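Local coordinates for protein putative glucoamylase (Bacteroides caccae ATCC 43185, PDB 4QT9) that is a putative glucoamylase, a probable glycoside hydrolase with an alpha/alpha toroid fold that presumably cleaves alpha-linked glucans, at residues F33-E38 and G371-Y376; V64-G69 and L135-F140; E207-Y212 and Y266-L271; N290-N295 and D312-T317; G337-T342 and D377-T382. All coordinates share one frame; numbering follows the deposited sequence.

Interaction 1: residues F33-E38 and G371-Y376; sequences FLYFWE and GPFGFY
Phe373 presses one face of its ring onto the backbone of Leu34 and Tyr35, in the last turns of helix 21-37, one of the helices of the alpha/alpha toroid. Phe373 belongs to the type I beta turn from Gly371 to Gly374, which joins two short antiparallel strands. The tight part lies over the helix: Tyr35 CA makes a CH-pi contact 4.0 Å from the centroid of the Phe373 ring, 28° off its normal, and the carbonyl Leu34 O lies over the same face, displaced toward the rim. Leu34 CB adds an apolar touch, 3.8 Å from Phe373 CD1. A chi1 of 178° turns the Tyr35 ring away from its own amide nitrogen; the Tyr35 side chain crosses that of Phe373 at about a right angle, and its CB approaches Phe373 CB at 3.9 Å. Farther out the phenol OH is bonded to Pro48 O. Both aromatic residues are buried, and Tyr51 also meets the Phe373 ring. The other side of the contact is looser and faces solvent. Pro372 and Glu38 are exposed there, and Leu34 CD1 comes no closer to Pro372 O than 4.4 Å. The extended Glu38 chain runs up to the ring's outer end, its carboxylate plane turned 68° from the ring. Glu38 OE1 stands near the ring plane at the edge, 4.0 Å from Phe373 CE1.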
# COMPACT_ATOMS: atom_id res chain seq x y z
N PHE A 33 4.63 -14.02 -0.76
CA PHE A 33 3.28 -14.57 -0.65
C PHE A 33 3.14 -15.33 0.69
O PHE A 33 2.11 -15.21 1.35
CB PHE A 33 2.99 -15.52 -1.83
CG PHE A 33 1.80 -16.45 -1.65
CD1 PHE A 33 0.50 -15.99 -1.86
CD2 PHE A 33 1.98 -17.78 -1.29
CE1 PHE A 33 -0.60 -16.85 -1.69
CE2 PHE A 33 0.89 -18.64 -1.12
CZ PHE A 33 -0.40 -18.16 -1.31
N LEU A 34 4.20 -16.08 1.10
CA LEU A 34 4.15 -16.86 2.35
C LEU A 34 3.98 -15.96 3.61
O LEU A 34 3.40 -16.47 4.58
CB LEU A 34 5.35 -17.78 2.52
CG LEU A 34 5.51 -18.90 1.49
CD1 LEU A 34 6.66 -19.79 1.87
CD2 LEU A 34 4.26 -19.72 1.33
N TYR A 35 4.38 -14.63 3.56
CA TYR A 35 4.13 -13.70 4.68
C TYR A 35 2.63 -13.68 4.95
O TYR A 35 2.19 -13.64 6.10
CB TYR A 35 4.63 -12.22 4.39
CG TYR A 35 4.34 -11.22 5.52
CD1 TYR A 35 3.09 -10.61 5.63
CD2 TYR A 35 5.27 -10.98 6.53
CE1 TYR A 35 2.77 -9.79 6.73
CE2 TYR A 35 4.99 -10.08 7.57
CZ TYR A 35 3.73 -9.51 7.68
OH TYR A 35 3.43 -8.67 8.74
N PHE A 36 1.84 -13.60 3.88
CA PHE A 36 0.39 -13.44 4.00
C PHE A 36 -0.33 -14.78 4.09
O PHE A 36 -1.39 -14.83 4.71
CB PHE A 36 -0.12 -12.60 2.83
CG PHE A 36 0.49 -11.21 2.86
CD1 PHE A 36 0.10 -10.28 3.82
CD2 PHE A 36 1.52 -10.87 1.99
CE1 PHE A 36 0.70 -9.01 3.88
CE2 PHE A 36 2.12 -9.61 2.04
CZ PHE A 36 1.71 -8.69 2.99
N TRP A 37 0.25 -15.84 3.52
CA TRP A 37 -0.35 -17.16 3.58
C TRP A 37 -0.06 -17.83 4.93
O TRP A 37 -0.99 -18.12 5.68
CB TRP A 37 0.10 -18.06 2.41
CG TRP A 37 -0.76 -19.28 2.30
CD1 TRP A 37 -0.45 -20.54 2.74
CD2 TRP A 37 -2.15 -19.31 1.95
NE1 TRP A 37 -1.54 -21.36 2.60
CE2 TRP A 37 -2.60 -20.63 2.13
CE3 TRP A 37 -3.06 -18.34 1.48
CZ2 TRP A 37 -3.91 -21.02 1.83
CZ3 TRP A 37 -4.36 -18.72 1.20
CH2 TRP A 37 -4.77 -20.05 1.36
N GLU A 38 1.24 -18.08 5.23
CA GLU A 38 1.70 -18.76 6.44
C GLU A 38 1.82 -17.81 7.63
O GLU A 38 1.56 -18.24 8.74
CB GLU A 38 3.05 -19.45 6.19
CG GLU A 38 2.94 -20.56 5.14
CD GLU A 38 4.15 -21.43 4.87
OE1 GLU A 38 5.29 -21.03 5.21
OE2 GLU A 38 3.96 -22.51 4.26
N GLY A 371 14.98 -13.61 3.77
CA GLY A 371 14.51 -14.61 4.74
C GLY A 371 13.40 -15.53 4.28
O GLY A 371 13.13 -15.63 3.08
N PRO A 372 12.73 -16.23 5.24
CA PRO A 372 11.68 -17.20 4.85
C PRO A 372 10.47 -16.58 4.14
O PRO A 372 9.93 -17.23 3.25
CB PRO A 372 11.26 -17.85 6.18
CG PRO A 372 11.73 -16.90 7.24
CD PRO A 372 12.97 -16.26 6.70
N PHE A 373 10.05 -15.35 4.51
CA PHE A 373 8.90 -14.66 3.91
C PHE A 373 9.32 -13.52 2.94
O PHE A 373 8.59 -12.55 2.76
CB PHE A 373 7.96 -14.10 5.00
CG PHE A 373 7.30 -15.13 5.90
CD1 PHE A 373 7.22 -16.47 5.52
CD2 PHE A 373 6.73 -14.76 7.11
CE1 PHE A 373 6.61 -17.41 6.33
CE2 PHE A 373 6.12 -15.70 7.93
CZ PHE A 373 6.06 -17.02 7.53
N GLY A 374 10.48 -13.70 2.31
CA GLY A 374 11.06 -12.75 1.36
C GLY A 374 12.08 -11.84 2.01
O GLY A 374 12.64 -12.14 3.08
N PHE A 375 12.35 -10.71 1.36
CA PHE A 375 13.30 -9.73 1.87
C PHE A 375 12.83 -9.14 3.18
O PHE A 375 11.66 -8.80 3.32
CB PHE A 375 13.52 -8.59 0.85
CG PHE A 375 14.20 -9.08 -0.41
CD1 PHE A 375 15.55 -9.40 -0.41
CD2 PHE A 375 13.47 -9.28 -1.57
CE1 PHE A 375 16.16 -9.92 -1.55
CE2 PHE A 375 14.09 -9.74 -2.73
CZ PHE A 375 15.44 -10.04 -2.72
N TYR A 376 13.76 -9.03 4.12
CA TYR A 376 13.50 -8.40 5.41
C TYR A 376 13.22 -6.91 5.20
O TYR A 376 13.48 -6.37 4.12
CB TYR A 376 14.66 -8.65 6.38
CG TYR A 376 14.78 -10.10 6.78
CD1 TYR A 376 13.73 -10.77 7.42
CD2 TYR A 376 15.99 -10.78 6.65
CE1 TYR A 376 13.85 -12.09 7.84
CE2 TYR A 376 16.12 -12.11 7.06
CZ TYR A 376 15.06 -12.75 7.66
OH TYR A 376 15.18 -14.05 8.08

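Interaction 2: residues V64-G69 and L135-F140; sequences VVTSGG and LVETAF
Glu137, in the first turn of helix 135-152, reaches across to Gly68 in the first turn of helix 67-83. Its CB lies against a hydroxyl, 3.3 Å from Ser67 OG, whose strongest partner is Pro113 O. CG follows at 4.0 Å from Ser67 OG. There the chain bends (chi2 -85°), and this turns the carboxylate toward the glycine, with CD 3.5 Å from Gly68 N. OE1 accepts the Gly68 N-H at 3.1 Å, with an angle of 153° at the hydrogen; the donor comes from above the carboxylate plane, 67° out of it. A second approach to Glu137 OE1 is made by Thr66 OG1 at 3.2 Å, a weak and unsettled bond, since Glu49 OE1 competes for the same proton. OE2 rests 3.4 Å from Gly68 CA, where the absence of a side chain lets the two helices come close. An acetate ion about 3 Å from the Glu137 side chain suggests that the carboxylate borders a pocket. One turn further on, Phe140 CB packs 3.8 Å from Gly68 CA. Thr66 is the N-cap of helix 67-83 and ends strand 64-66, an outer strand of the three-stranded antiparallel sheet, while Phe140 extends toward Ile210 of helix 209-217.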
# COMPACT_ATOMS: atom_id res chain seq x y z
N VAL A 64 -1.93 -8.56 16.41
CA VAL A 64 -2.51 -7.30 15.97
C VAL A 64 -2.43 -7.24 14.44
O VAL A 64 -1.34 -7.27 13.88
CB VAL A 64 -1.88 -6.07 16.65
CG1 VAL A 64 -2.28 -4.77 15.96
CG2 VAL A 64 -2.24 -6.03 18.14
N VAL A 65 -3.62 -7.18 13.79
CA VAL A 65 -3.77 -7.14 12.34
C VAL A 65 -3.99 -5.70 11.87
O VAL A 65 -4.67 -4.91 12.53
CB VAL A 65 -4.89 -8.09 11.79
CG1 VAL A 65 -4.52 -9.56 11.99
CG2 VAL A 65 -6.23 -7.81 12.43
N THR A 66 -3.42 -5.38 10.72
CA THR A 66 -3.50 -4.05 10.12
C THR A 66 -4.50 -4.08 8.96
O THR A 66 -4.46 -4.99 8.15
CB THR A 66 -2.07 -3.57 9.73
OG1 THR A 66 -2.17 -2.29 9.10
CG2 THR A 66 -1.32 -4.54 8.82
N SER A 67 -5.41 -3.11 8.89
CA SER A 67 -6.40 -3.06 7.83
C SER A 67 -5.76 -2.75 6.46
O SER A 67 -6.00 -3.50 5.51
CB SER A 67 -7.49 -2.04 8.16
OG SER A 67 -6.93 -0.79 8.53
N GLY A 68 -4.93 -1.71 6.38
CA GLY A 68 -4.27 -1.31 5.14
C GLY A 68 -3.38 -2.39 4.56
O GLY A 68 -3.54 -2.76 3.40
N GLY A 69 -2.47 -2.92 5.40
CA GLY A 69 -1.56 -3.99 5.03
C GLY A 69 -2.30 -5.25 4.58
O GLY A 69 -1.81 -5.98 3.71
N LEU A 135 -9.63 6.45 7.58
CA LEU A 135 -10.14 6.35 6.20
C LEU A 135 -9.08 5.99 5.14
O LEU A 135 -9.40 5.35 4.13
CB LEU A 135 -10.88 7.63 5.80
CG LEU A 135 -11.94 7.48 4.71
CD1 LEU A 135 -13.08 6.60 5.17
CD2 LEU A 135 -12.45 8.82 4.25
N VAL A 136 -7.83 6.34 5.39
CA VAL A 136 -6.72 6.01 4.49
C VAL A 136 -6.50 4.50 4.50
O VAL A 136 -6.40 3.88 3.45
CB VAL A 136 -5.47 6.78 4.92
CG1 VAL A 136 -4.25 6.32 4.12
CG2 VAL A 136 -5.69 8.28 4.77
N GLU A 137 -6.47 3.91 5.68
CA GLU A 137 -6.31 2.47 5.86
C GLU A 137 -7.51 1.71 5.29
O GLU A 137 -7.34 0.66 4.66
CB GLU A 137 -6.11 2.17 7.34
CG GLU A 137 -4.71 2.50 7.82
CD GLU A 137 -3.72 1.37 7.57
OE1 GLU A 137 -3.77 0.36 8.32
OE2 GLU A 137 -2.93 1.48 6.61
N THR A 138 -8.72 2.28 5.43
CA THR A 138 -9.96 1.71 4.86
C THR A 138 -9.86 1.66 3.32
O THR A 138 -10.22 0.66 2.70
CB THR A 138 -11.17 2.52 5.32
OG1 THR A 138 -11.27 2.44 6.73
CG2 THR A 138 -12.48 2.03 4.69
N ALA A 139 -9.29 2.71 2.72
CA ALA A 139 -9.13 2.82 1.27
C ALA A 139 -8.19 1.74 0.73
O ALA A 139 -8.50 1.12 -0.29
CB ALA A 139 -8.63 4.19 0.92
N PHE A 140 -7.05 1.49 1.41
CA PHE A 140 -6.08 0.44 1.06
C PHE A 140 -6.71 -0.95 1.21
O PHE A 140 -6.49 -1.80 0.38
CB PHE A 140 -4.78 0.56 1.88
CG PHE A 140 -4.02 1.85 1.59
CD1 PHE A 140 -3.94 2.35 0.30
CD2 PHE A 140 -3.40 2.55 2.61
CE1 PHE A 140 -3.28 3.55 0.03
CE2 PHE A 140 -2.72 3.75 2.34
CZ PHE A 140 -2.67 4.24 1.06

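Interaction 3: residues E207-Y212 and Y266-L271; sequences ECMIMY and YSFLGL
Ser267 puts its hydroxyl into the backbone turn leading into helix 209-217 of the alpha/alpha toroid, joining it to the loop 266-271. Two hydrogen bonds grip this oxygen. As donor, Ser267 OG binds Glu207 O at 2.9 Å, lying above the carbonyl plane by 47°; as acceptor, it takes the N-H of Ile210 at 3.1 Å in a nearly straight bond (173°). One hydroxyl thus bridges a carbonyl and an amide three residues apart. Water 1 supplements this link, accepting from Ser267 N at 2.8 Å and donating weakly to Glu207 O. On the polar side, too, the Glu207 side chain is about 3 Å from an acetate ion. Apolar contacts follow along the helix. Ile210 CD1 meets Leu271 CB at 3.7 Å, the two side chains sliding past each other in opposite directions, while Ile210 CG2 lies beside the serine. Met209, a selenomethionine, crosses Leu271 at about a right angle, its CE 3.7 Å from Leu271 CD2; Trp232 of helix 225-232 also touches its side chain. The bend at chi3 of Met209 brings the same CE obliquely to the Phe268 ring, 3.5 Å from Phe268 CZ.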
# COMPACT_ATOMS: atom_id res chain seq x y z
N GLU A 207 0.54 9.64 -0.14
CA GLU A 207 0.16 8.25 -0.48
C GLU A 207 -1.38 8.00 -0.56
O GLU A 207 -1.77 6.88 -0.90
CB GLU A 207 0.77 7.31 0.57
CG GLU A 207 0.07 7.34 1.92
CD GLU A 207 0.54 8.36 2.94
OE1 GLU A 207 0.86 9.50 2.55
OE2 GLU A 207 0.57 8.02 4.15
N CYS A 208 -2.23 9.00 -0.23
CA CYS A 208 -3.69 8.82 -0.04
C CYS A 208 -4.59 9.08 -1.25
O CYS A 208 -5.79 9.13 -1.03
CB CYS A 208 -4.16 9.65 1.15
SG CYS A 208 -3.13 9.45 2.64
N MSE A 209 -4.09 9.21 -2.50
CA MSE A 209 -4.96 9.54 -3.64
C MSE A 209 -6.14 8.54 -3.84
O MSE A 209 -7.26 9.00 -4.05
CB MSE A 209 -4.19 9.69 -4.96
CG MSE A 209 -5.04 10.29 -6.10
SE MSE A 209 -3.92 10.80 -7.61
CE MSE A 209 -3.78 9.11 -8.47
N ILE A 210 -5.90 7.21 -3.78
CA ILE A 210 -6.91 6.16 -3.98
C ILE A 210 -8.10 6.34 -3.00
O ILE A 210 -9.23 5.94 -3.30
CB ILE A 210 -6.28 4.72 -3.93
CG1 ILE A 210 -7.16 3.64 -4.62
CG2 ILE A 210 -5.90 4.27 -2.50
CD1 ILE A 210 -7.50 3.92 -6.14
N MSE A 211 -7.86 6.96 -1.83
CA MSE A 211 -8.94 7.21 -0.86
C MSE A 211 -10.01 8.19 -1.46
O MSE A 211 -11.19 7.95 -1.29
CB MSE A 211 -8.36 7.75 0.46
CG MSE A 211 -9.42 7.94 1.53
SE MSE A 211 -8.76 9.19 2.86
CE MSE A 211 -8.17 10.59 1.73
N TYR A 212 -9.57 9.25 -2.16
CA TYR A 212 -10.48 10.18 -2.85
C TYR A 212 -11.12 9.52 -4.06
O TYR A 212 -12.27 9.81 -4.35
CB TYR A 212 -9.71 11.44 -3.32
CG TYR A 212 -9.58 12.48 -2.23
CD1 TYR A 212 -10.58 13.43 -2.04
CD2 TYR A 212 -8.49 12.49 -1.38
CE1 TYR A 212 -10.49 14.36 -1.00
CE2 TYR A 212 -8.40 13.41 -0.33
CZ TYR A 212 -9.41 14.33 -0.14
OH TYR A 212 -9.32 15.27 0.86
N TYR A 266 1.48 2.72 -3.08
CA TYR A 266 0.23 2.26 -2.39
C TYR A 266 -1.07 2.54 -3.19
O TYR A 266 -1.89 1.63 -3.33
CB TYR A 266 0.09 2.91 -1.01
CG TYR A 266 1.02 2.45 0.09
CD1 TYR A 266 2.11 1.61 -0.18
CD2 TYR A 266 0.81 2.83 1.42
CE1 TYR A 266 2.96 1.19 0.83
CE2 TYR A 266 1.64 2.38 2.45
CZ TYR A 266 2.74 1.60 2.14
OH TYR A 266 3.60 1.23 3.14
N SER A 267 -1.24 3.78 -3.73
CA SER A 267 -2.45 4.10 -4.50
C SER A 267 -2.40 3.53 -5.92
O SER A 267 -3.37 3.68 -6.64
CB SER A 267 -2.66 5.61 -4.58
OG SER A 267 -3.09 6.10 -3.32
N PHE A 268 -1.29 2.88 -6.32
CA PHE A 268 -1.17 2.35 -7.67
C PHE A 268 -1.05 0.83 -7.73
O PHE A 268 -0.65 0.29 -8.76
CB PHE A 268 0.02 3.03 -8.38
CG PHE A 268 -0.25 4.51 -8.53
CD1 PHE A 268 -1.26 4.98 -9.37
CD2 PHE A 268 0.46 5.44 -7.77
CE1 PHE A 268 -1.52 6.35 -9.48
CE2 PHE A 268 0.20 6.80 -7.89
CZ PHE A 268 -0.79 7.25 -8.73
N LEU A 269 -1.49 0.13 -6.67
CA LEU A 269 -1.50 -1.34 -6.63
C LEU A 269 -2.66 -1.88 -7.47
O LEU A 269 -2.49 -2.85 -8.21
CB LEU A 269 -1.55 -1.89 -5.21
CG LEU A 269 -0.43 -1.49 -4.24
CD1 LEU A 269 -0.65 -2.22 -2.93
CD2 LEU A 269 0.92 -1.89 -4.74
N GLY A 270 -3.80 -1.20 -7.37
CA GLY A 270 -5.01 -1.52 -8.13
C GLY A 270 -5.22 -0.49 -9.21
O GLY A 270 -5.52 -0.83 -10.37
N LEU A 271 -5.09 0.79 -8.84
CA LEU A 271 -5.21 1.91 -9.77
C LEU A 271 -4.03 1.84 -10.77
O LEU A 271 -2.89 1.99 -10.37
CB LEU A 271 -5.22 3.23 -8.99
CG LEU A 271 -5.37 4.52 -9.83
CD1 LEU A 271 -6.75 4.63 -10.43
CD2 LEU A 271 -5.09 5.73 -8.98
O HOH W 1 0.46 5.97 -3.36

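Interaction 4: residues N290-N295 and D312-T317; sequences NLTLVN and DCWGLT
Asn295 and Leu316 form a side-chain-to-backbone clasp that fastens helix 284-301 to the buried loop leading into strand 318-321. The asparagine amide uses both its ends on a single residue. OD1 accepts the Leu316 N-H at 2.8 Å, in the carbonyl plane and on a lone pair, with an angle of 167° at the hydrogen. ND2 donates to Leu316 O at 2.9 Å, again on a lone pair of the acceptor, although Leu316 O is tilted 17° from the asparagine amide plane. Between them the two bonds engage both backbone polar groups of Leu316, which also pairs with Leu261, and fix the rotation of the amide. Its reach comes from a chi1 of -157°, which carries the group off the helix toward the loop. Gly315 CA lies 3.4 Å from Asn295 OD1, and the positive phi of this residue is one that suits glycine. One turn earlier, Thr292 CG2 meets the far corner of the indole obliquely, 3.6 Å from Trp314 CH2, while its hydroxyl bonds Met288 O. Helix 352-364 touches the Trp314 ring through Tyr354 and Val358. An amide that pairs with the N-H and C=O of one extended residue in this way mimics the edge of a neighbouring beta strand, here between helix 284-301 of the alpha/alpha toroid and the loop before strand 318-321.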
# COMPACT_ATOMS: atom_id res chain seq x y z
N ASN A 290 9.52 9.35 -12.16
CA ASN A 290 10.47 10.40 -11.79
C ASN A 290 10.75 10.42 -10.31
O ASN A 290 11.89 10.64 -9.93
CB ASN A 290 10.01 11.77 -12.27
CG ASN A 290 10.37 11.98 -13.70
OD1 ASN A 290 10.88 11.06 -14.37
ND2 ASN A 290 10.12 13.17 -14.20
N LEU A 291 9.73 10.15 -9.48
CA LEU A 291 9.91 10.10 -8.03
C LEU A 291 10.83 8.90 -7.67
O LEU A 291 11.65 9.02 -6.76
CB LEU A 291 8.56 10.04 -7.29
CG LEU A 291 8.62 10.13 -5.78
CD1 LEU A 291 9.19 11.48 -5.31
CD2 LEU A 291 7.25 9.89 -5.17
N THR A 292 10.73 7.80 -8.44
CA THR A 292 11.60 6.63 -8.29
C THR A 292 13.01 7.03 -8.68
O THR A 292 13.98 6.71 -7.97
CB THR A 292 11.08 5.42 -9.15
OG1 THR A 292 9.75 5.10 -8.78
CG2 THR A 292 11.93 4.18 -8.97
N LEU A 293 13.13 7.77 -9.81
CA LEU A 293 14.44 8.15 -10.32
C LEU A 293 15.15 9.13 -9.39
O LEU A 293 16.36 9.02 -9.22
CB LEU A 293 14.37 8.65 -11.74
CG LEU A 293 13.99 7.57 -12.76
CD1 LEU A 293 13.73 8.19 -14.12
CD2 LEU A 293 15.04 6.49 -12.85
N VAL A 294 14.38 10.02 -8.71
CA VAL A 294 14.90 10.96 -7.71
C VAL A 294 15.49 10.15 -6.53
O VAL A 294 16.59 10.45 -6.08
CB VAL A 294 13.81 11.95 -7.23
CG1 VAL A 294 14.18 12.59 -5.89
CG2 VAL A 294 13.54 13.03 -8.28
N ASN A 295 14.76 9.14 -6.07
CA ASN A 295 15.14 8.27 -4.96
C ASN A 295 16.46 7.58 -5.24
O ASN A 295 17.37 7.62 -4.42
CB ASN A 295 14.03 7.22 -4.72
CG ASN A 295 14.04 6.67 -3.33
OD1 ASN A 295 14.87 5.81 -3.00
ND2 ASN A 295 13.21 7.23 -2.47
N ASP A 312 23.34 -0.56 -7.67
CA ASP A 312 22.87 -1.92 -7.35
C ASP A 312 22.14 -1.95 -6.00
O ASP A 312 21.56 -2.97 -5.66
CB ASP A 312 24.05 -2.91 -7.32
CG ASP A 312 24.83 -3.03 -8.62
OD1 ASP A 312 24.25 -3.53 -9.62
OD2 ASP A 312 26.02 -2.64 -8.64
N CYS A 313 22.22 -0.87 -5.22
CA CYS A 313 21.60 -0.86 -3.89
C CYS A 313 21.07 0.53 -3.55
O CYS A 313 21.82 1.43 -3.17
CB CYS A 313 22.60 -1.36 -2.84
SG CYS A 313 21.87 -1.62 -1.20
N TRP A 314 19.76 0.71 -3.74
CA TRP A 314 19.09 1.98 -3.48
C TRP A 314 17.65 1.73 -3.06
O TRP A 314 17.14 0.63 -3.27
CB TRP A 314 19.13 2.91 -4.73
CG TRP A 314 18.54 2.32 -5.99
CD1 TRP A 314 19.22 1.64 -6.96
CD2 TRP A 314 17.18 2.41 -6.42
NE1 TRP A 314 18.35 1.28 -7.97
CE2 TRP A 314 17.09 1.74 -7.66
CE3 TRP A 314 16.02 3.00 -5.89
CZ2 TRP A 314 15.89 1.63 -8.38
CZ3 TRP A 314 14.82 2.88 -6.59
CH2 TRP A 314 14.76 2.19 -7.81
N GLY A 315 16.99 2.75 -2.53
CA GLY A 315 15.59 2.63 -2.16
C GLY A 315 15.32 3.09 -0.75
O GLY A 315 15.54 2.35 0.21
N LEU A 316 14.85 4.35 -0.63
CA LEU A 316 14.54 4.99 0.65
C LEU A 316 13.05 5.20 0.82
O LEU A 316 12.41 5.92 0.04
CB LEU A 316 15.27 6.33 0.81
CG LEU A 316 16.79 6.29 0.74
CD1 LEU A 316 17.36 7.69 0.82
CD2 LEU A 316 17.37 5.42 1.79
N THR A 317 12.51 4.60 1.89
CA THR A 317 11.11 4.72 2.26
C THR A 317 10.93 4.50 3.75
O THR A 317 11.86 4.03 4.42
CB THR A 317 10.28 3.72 1.45
OG1 THR A 317 8.95 4.19 1.46
CG2 THR A 317 10.36 2.28 2.01

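Interaction 5: residues G337-T342 and D377-T382; sequences GVISPT and DAFSET
Phe379 O takes the N-H of Ile339 at 3.0 Å and is touched from beside that donor by Val338 CA, a CA-H...O contact of 3.4 Å. The return bond, Phe379 N to Ile339 O, is also 3.0 Å, with 146° at the hydrogen. Ile339 O receives a CA-H...O contact from Ala378 CA as well. Above this backbone pair the two side chains lie side by side, pointing the same way: Ile339 CB sits over the Phe379 ring face in a CH-pi contact, 4.2 Å from its centroid. The phenylalanine CG stands between its backbone N and carbonyl carbon (chi1 67°), which swings the ring over the isoleucine, and Pro341 CG approaches at the ring edge. The two backbone bonds make Ile339 and Phe379 a single antiparallel bridge, a hydrogen-bonded pair, between two loop segments of the alpha/alpha toroid that are buried over most of their contact, the first running straight into helix 341-345. On the side of Val338 and Ala378 packing is tight, with Val338 CG1 only 3.5 Å from Ala378 CB. Water extends the pairing at both ends. Water 3 accepts from Thr342 N and donates to Asp377 O at 2.9 Å, while the Asp377 carboxylate holds Tyr320 N. Water 2 accepts from Thr382 N at 3.1 Å and lies close to Gly337 O.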
# COMPACT_ATOMS: atom_id res chain seq x y z
N GLY A 337 20.98 5.82 6.45
CA GLY A 337 21.86 4.72 6.04
C GLY A 337 21.13 3.41 5.92
O GLY A 337 21.74 2.34 5.84
N VAL A 338 19.81 3.50 5.86
CA VAL A 338 18.94 2.33 5.83
C VAL A 338 18.29 2.16 4.46
O VAL A 338 17.64 3.09 3.97
CB VAL A 338 17.88 2.43 6.96
CG1 VAL A 338 16.85 1.33 6.84
CG2 VAL A 338 18.54 2.43 8.35
N ILE A 339 18.47 0.97 3.87
CA ILE A 339 17.86 0.59 2.59
C ILE A 339 16.68 -0.28 2.96
O ILE A 339 16.81 -1.10 3.85
CB ILE A 339 18.86 -0.13 1.61
CG1 ILE A 339 20.03 0.81 1.15
CG2 ILE A 339 18.16 -0.79 0.40
CD1 ILE A 339 19.65 2.14 0.32
N SER A 340 15.52 -0.07 2.32
CA SER A 340 14.31 -0.85 2.50
C SER A 340 13.99 -1.51 1.17
O SER A 340 13.67 -0.79 0.22
CB SER A 340 13.16 0.02 2.99
OG SER A 340 13.58 0.84 4.07
N PRO A 341 14.13 -2.87 1.04
CA PRO A 341 13.87 -3.55 -0.25
C PRO A 341 12.53 -3.22 -0.91
O PRO A 341 12.46 -3.16 -2.13
CB PRO A 341 13.96 -5.03 0.12
CG PRO A 341 14.91 -5.07 1.27
CD PRO A 341 14.58 -3.84 2.07
N THR A 342 11.48 -2.91 -0.12
CA THR A 342 10.18 -2.56 -0.69
C THR A 342 10.24 -1.34 -1.61
O THR A 342 9.51 -1.30 -2.59
CB THR A 342 9.12 -2.37 0.40
OG1 THR A 342 7.83 -2.47 -0.18
CG2 THR A 342 9.27 -1.04 1.19
N ASP A 377 12.61 -6.27 6.21
CA ASP A 377 12.10 -4.89 6.11
C ASP A 377 13.14 -3.81 5.72
O ASP A 377 12.88 -2.96 4.86
CB ASP A 377 11.48 -4.48 7.43
CG ASP A 377 10.57 -3.32 7.23
OD1 ASP A 377 9.71 -3.40 6.34
OD2 ASP A 377 10.75 -2.30 7.94
N ALA A 378 14.24 -3.78 6.44
CA ALA A 378 15.24 -2.76 6.23
C ALA A 378 16.57 -3.28 6.71
O ALA A 378 16.58 -4.31 7.38
CB ALA A 378 14.86 -1.50 6.99
N PHE A 379 17.67 -2.62 6.33
CA PHE A 379 19.01 -3.01 6.76
C PHE A 379 19.97 -1.85 6.58
O PHE A 379 19.77 -1.00 5.72
CB PHE A 379 19.53 -4.28 6.02
CG PHE A 379 19.79 -4.09 4.54
CD1 PHE A 379 21.03 -3.65 4.09
CD2 PHE A 379 18.78 -4.32 3.60
CE1 PHE A 379 21.26 -3.43 2.73
CE2 PHE A 379 19.02 -4.12 2.25
CZ PHE A 379 20.25 -3.68 1.82
N SER A 380 21.02 -1.82 7.39
CA SER A 380 22.06 -0.82 7.28
C SER A 380 23.42 -1.51 7.14
O SER A 380 23.90 -2.10 8.12
CB SER A 380 22.04 0.12 8.48
OG SER A 380 23.22 0.90 8.50
N GLU A 381 24.03 -1.48 5.93
CA GLU A 381 25.38 -2.07 5.73
C GLU A 381 26.44 -1.34 6.60
O GLU A 381 27.40 -1.97 7.07
CB GLU A 381 25.80 -2.05 4.25
CG GLU A 381 25.00 -3.01 3.38
CD GLU A 381 25.50 -3.21 1.96
OE1 GLU A 381 26.63 -3.70 1.79
OE2 GLU A 381 24.72 -2.94 1.01
N THR A 382 26.25 -0.02 6.83
CA THR A 382 27.13 0.83 7.64
C THR A 382 27.13 0.40 9.11
O THR A 382 28.20 0.26 9.70
CB THR A 382 26.71 2.31 7.51
OG1 THR A 382 26.77 2.71 6.14
CG2 THR A 382 27.55 3.24 8.35
O HOH W 2 24.31 1.91 5.38
O HOH W 3 11.18 -3.45 2.61

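Interactions 4 and 5 adjoin, their centres 12 Å apart: Gly315 O and Ser340 N, 3.2 Å apart, probably form a hydrogen bond, and Thr317 packs on Thr342. Interaction 5 also meets interaction 1, since Phe375 and Tyr376 pack on Pro341, and these two contacts cross along the chain. Interactions 2 and 3 are likewise 12 Å apart between centres, with Phe140 wedged against Glu207 O and Tyr266. Interaction 1 reaches interaction 2 by Phe36 on Gly69, whereas interactions 3 and 4 do not touch (nearest atoms about 6 Å). Glu137 and Glu207 each lie about 3 Å from a bound acetate, which may mark a pocket bordered by interactions 2 and 3.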